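Local atomic coordinates of Non-sulfated chondroitin lyase E66 (Autographa californica nucleopolyhedrovirus, PDB entry 3VSN), a protein that degrades non-sulfated chondroitin as a polysaccharide lyase of the occlusion-derived virus envelope and is essential for oral infection of the insect host. Residues T407-I419 with A427-N439. Residues are numbered along the deposited sequence; the frame is centred on the assembly and turned at random.
Sequences TQSFRPTIGQTAI and AILVYAKFAEMNN
A β-hairpin at the border of a seven-stranded antiparallel sheet pairs I414–I419 with I428–K433; strand 414-421 is the outermost. Paired backbone bonds join Q416 with Y431 and A418 with L429; Q416 N reaches Y431 O at 2.9 Å, nearly straight at 172°. At the I414–K433 end the ladder is distorted: T413 and I414 both face K433 in a classic β bulge, where K433 O receives only weak bonds from their two amides, while K433 N still donates to I414 O (3.0 Å).

On the face carrying I414, Q416 and Y431, I414 drapes over the tyrosine ring. Its CG2 lies 3.9 Å from the ring centroid and 14° off the normal, a CH-π contact, and CD1 extends to Y431 OH (3.5 Å). With chi1 near trans, CG of Y431 swings away from its own amide and the ring is carried over toward I414. The other face is apolar around I419 and I428, where I419 CG1 meets I428 CD1 at 3.8 Å; beside them T417 OG1, bonded to V342 O, rests against both methyls of V430.

Past the bulge the two segments separate and water links them. One water connects R411 O, A435 N and E436 OE1, and a second donates to R411 O and to E436 OE2, 2.7 Å from each. Y348 OH also holds OE1, so the carboxylate is fixed beside F410, its plane 55° from the ring. The side chain of F410, in the segment leading into the hairpin, lies about 6 Å from that of E350, a residue important for catalysis, so this end of the bulged, water-bridged edge hairpin of the β-sandwich region borders the lyase active site.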
# COMPACT_ATOMS: atom_id res chain seq x y z
N THR A 407 16.34 -10.11 6.65
CA THR A 407 15.86 -8.73 6.73
C THR A 407 16.36 -8.00 7.97
O THR A 407 16.69 -8.63 8.98
CB THR A 407 14.32 -8.67 6.74
OG1 THR A 407 13.81 -9.41 7.86
CG2 THR A 407 13.73 -9.22 5.45
N GLN A 408 16.41 -6.68 7.87
CA GLN A 408 16.65 -5.81 9.02
C GLN A 408 15.86 -4.52 8.85
O GLN A 408 15.88 -3.91 7.78
CB GLN A 408 18.13 -5.50 9.21
CG GLN A 408 18.42 -4.66 10.46
CD GLN A 408 19.89 -4.37 10.69
OE1 GLN A 408 20.76 -4.80 9.93
NE2 GLN A 408 20.18 -3.63 11.76
N SER A 409 15.17 -4.12 9.91
CA SER A 409 14.44 -2.86 9.92
C SER A 409 15.13 -1.83 10.82
O SER A 409 15.84 -2.20 11.76
CB SER A 409 12.99 -3.08 10.36
OG SER A 409 12.91 -3.48 11.71
N PHE A 410 14.92 -0.55 10.52
CA PHE A 410 15.64 0.53 11.18
C PHE A 410 14.68 1.57 11.73
O PHE A 410 13.82 2.08 11.00
CB PHE A 410 16.63 1.18 10.19
CG PHE A 410 17.59 0.20 9.57
CD1 PHE A 410 18.84 -0.01 10.13
CD2 PHE A 410 17.23 -0.54 8.44
CE1 PHE A 410 19.73 -0.93 9.58
CE2 PHE A 410 18.11 -1.46 7.89
CZ PHE A 410 19.36 -1.65 8.45
N ARG A 411 14.83 1.88 13.02
CA ARG A 411 14.08 2.95 13.67
C ARG A 411 14.78 4.28 13.43
O ARG A 411 16.01 4.33 13.39
CB ARG A 411 13.98 2.72 15.18
CG ARG A 411 13.22 1.48 15.61
CD ARG A 411 11.73 1.57 15.34
NE ARG A 411 11.03 0.43 15.91
CZ ARG A 411 10.55 0.38 17.15
NH1 ARG A 411 10.66 1.42 17.96
NH2 ARG A 411 9.94 -0.72 17.57
N PRO A 412 14.00 5.37 13.28
CA PRO A 412 14.60 6.69 13.11
C PRO A 412 15.13 7.22 14.44
O PRO A 412 14.58 6.90 15.49
CB PRO A 412 13.43 7.54 12.63
CG PRO A 412 12.23 6.91 13.27
CD PRO A 412 12.52 5.44 13.29
N THR A 413 16.20 8.01 14.39
CA THR A 413 16.73 8.67 15.59
C THR A 413 15.69 9.63 16.16
O THR A 413 15.46 9.67 17.37
CB THR A 413 18.03 9.44 15.29
OG1 THR A 413 18.99 8.54 14.72
CG2 THR A 413 18.62 10.07 16.56
N ILE A 414 15.07 10.41 15.27
CA ILE A 414 13.94 11.26 15.62
C ILE A 414 12.78 10.92 14.67
O ILE A 414 12.99 10.76 13.47
CB ILE A 414 14.28 12.77 15.51
CG1 ILE A 414 15.38 13.15 16.51
CG2 ILE A 414 13.03 13.63 15.71
CD1 ILE A 414 15.92 14.55 16.33
N GLY A 415 11.58 10.80 15.23
CA GLY A 415 10.37 10.62 14.44
C GLY A 415 9.18 11.20 15.17
O GLY A 415 8.66 10.57 16.10
N GLN A 416 8.78 12.41 14.79
CA GLN A 416 7.59 13.05 15.34
C GLN A 416 6.77 13.60 14.18
O GLN A 416 7.29 14.38 13.38
CB GLN A 416 7.96 14.20 16.29
CG GLN A 416 8.91 13.83 17.43
CD GLN A 416 8.29 12.92 18.48
OE1 GLN A 416 7.08 12.97 18.74
NE2 GLN A 416 9.12 12.10 19.09
N THR A 417 5.51 13.18 14.09
CA THR A 417 4.66 13.53 12.95
C THR A 417 3.26 13.92 13.40
O THR A 417 2.64 13.26 14.23
CB THR A 417 4.59 12.35 11.94
OG1 THR A 417 5.88 12.13 11.36
CG2 THR A 417 3.60 12.65 10.82
N ALA A 418 2.76 15.02 12.83
CA ALA A 418 1.38 15.44 13.07
C ALA A 418 0.61 15.49 11.75
O ALA A 418 1.17 15.80 10.70
CB ALA A 418 1.34 16.80 13.75
N ILE A 419 -0.68 15.16 11.84
CA ILE A 419 -1.56 15.17 10.67
C ILE A 419 -2.86 15.89 11.02
O ILE A 419 -3.43 15.67 12.09
CB ILE A 419 -1.86 13.73 10.17
CG1 ILE A 419 -0.57 12.98 9.82
CG2 ILE A 419 -2.78 13.77 8.95
CD1 ILE A 419 -0.73 11.48 9.66
N ALA A 427 -3.00 18.00 5.78
CA ALA A 427 -1.62 18.42 5.96
C ALA A 427 -0.87 17.44 6.86
O ALA A 427 -1.45 16.87 7.79
CB ALA A 427 -1.55 19.82 6.56
N ILE A 428 0.41 17.25 6.58
CA ILE A 428 1.25 16.39 7.39
C ILE A 428 2.58 17.09 7.69
O ILE A 428 3.20 17.67 6.81
CB ILE A 428 1.44 14.98 6.75
CG1 ILE A 428 2.32 14.08 7.63
CG2 ILE A 428 1.97 15.08 5.32
CD1 ILE A 428 2.21 12.61 7.30
N LEU A 429 2.97 17.05 8.96
CA LEU A 429 4.15 17.74 9.46
C LEU A 429 5.07 16.71 10.08
O LEU A 429 4.71 16.06 11.06
CB LEU A 429 3.75 18.79 10.50
CG LEU A 429 4.86 19.57 11.21
CD1 LEU A 429 5.74 20.32 10.23
CD2 LEU A 429 4.26 20.51 12.25
N VAL A 430 6.26 16.56 9.50
CA VAL A 430 7.20 15.52 9.90
C VAL A 430 8.52 16.14 10.37
O VAL A 430 9.08 17.00 9.70
CB VAL A 430 7.51 14.54 8.74
CG1 VAL A 430 8.51 13.47 9.17
CG2 VAL A 430 6.23 13.90 8.21
N TYR A 431 8.98 15.68 11.53
CA TYR A 431 10.33 15.97 12.01
C TYR A 431 11.01 14.63 12.12
O TYR A 431 10.57 13.75 12.87
CB TYR A 431 10.26 16.66 13.38
CG TYR A 431 11.60 17.00 14.04
CD1 TYR A 431 12.77 17.20 13.29
CD2 TYR A 431 11.67 17.16 15.43
CE1 TYR A 431 13.97 17.52 13.92
CE2 TYR A 431 12.86 17.48 16.06
CZ TYR A 431 14.01 17.66 15.30
OH TYR A 431 15.19 17.98 15.93
N ALA A 432 12.07 14.45 11.35
CA ALA A 432 12.75 13.16 11.26
C ALA A 432 14.26 13.31 11.23
O ALA A 432 14.79 14.32 10.75
CB ALA A 432 12.26 12.40 10.04
N LYS A 433 14.95 12.31 11.78
CA LYS A 433 16.39 12.19 11.66
C LYS A 433 16.75 10.72 11.49
O LYS A 433 16.26 9.86 12.23
CB LYS A 433 17.11 12.81 12.86
CG LYS A 433 18.63 12.88 12.71
CD LYS A 433 19.29 13.56 13.89
CE LYS A 433 20.78 13.77 13.65
NZ LYS A 433 21.43 14.46 14.81
N PHE A 434 17.61 10.44 10.52
CA PHE A 434 17.96 9.07 10.14
C PHE A 434 19.46 8.84 10.24
O PHE A 434 20.22 9.31 9.38
CB PHE A 434 17.48 8.77 8.72
CG PHE A 434 16.07 9.22 8.43
CD1 PHE A 434 14.98 8.41 8.74
CD2 PHE A 434 15.82 10.44 7.80
CE1 PHE A 434 13.68 8.81 8.46
CE2 PHE A 434 14.53 10.85 7.52
CZ PHE A 434 13.46 10.03 7.84
N ALA A 435 19.89 8.13 11.28
CA ALA A 435 21.31 7.84 11.51
C ALA A 435 21.97 7.15 10.31
O ALA A 435 23.09 7.49 9.93
CB ALA A 435 21.50 7.00 12.77
N GLU A 436 21.25 6.21 9.69
CA GLU A 436 21.80 5.38 8.61
C GLU A 436 21.85 6.09 7.25
O GLU A 436 22.43 5.58 6.30
CB GLU A 436 21.03 4.06 8.50
CG GLU A 436 21.11 3.16 9.73
CD GLU A 436 20.14 3.56 10.84
OE1 GLU A 436 19.27 4.43 10.62
OE2 GLU A 436 20.25 2.99 11.94
N MET A 437 21.22 7.26 7.16
CA MET A 437 21.31 8.07 5.94
C MET A 437 22.16 9.31 6.19
O MET A 437 21.77 10.43 5.85
CB MET A 437 19.92 8.44 5.40
CG MET A 437 19.17 7.25 4.83
SD MET A 437 17.72 7.65 3.82
CE MET A 437 16.60 8.28 5.06
N ASN A 438 23.33 9.10 6.80
CA ASN A 438 24.31 10.17 7.04
C ASN A 438 23.77 11.25 7.99
O ASN A 438 24.08 12.44 7.84
CB ASN A 438 24.75 10.76 5.70
CG ASN A 438 25.91 11.72 5.83
OD1 ASN A 438 26.81 11.52 6.64
ND2 ASN A 438 25.91 12.77 5.01
N ASN A 439 22.97 10.83 8.98
CA ASN A 439 22.31 11.75 9.92
C ASN A 439 21.41 12.79 9.25
O ASN A 439 21.22 13.89 9.79
CB ASN A 439 23.32 12.43 10.87
CG ASN A 439 23.64 11.58 12.09
OD1 ASN A 439 24.70 11.74 12.71
ND2 ASN A 439 22.73 10.69 12.47
O HOH W 1 18.05 6.22 12.44
O HOH W 2 18.21 2.89 13.77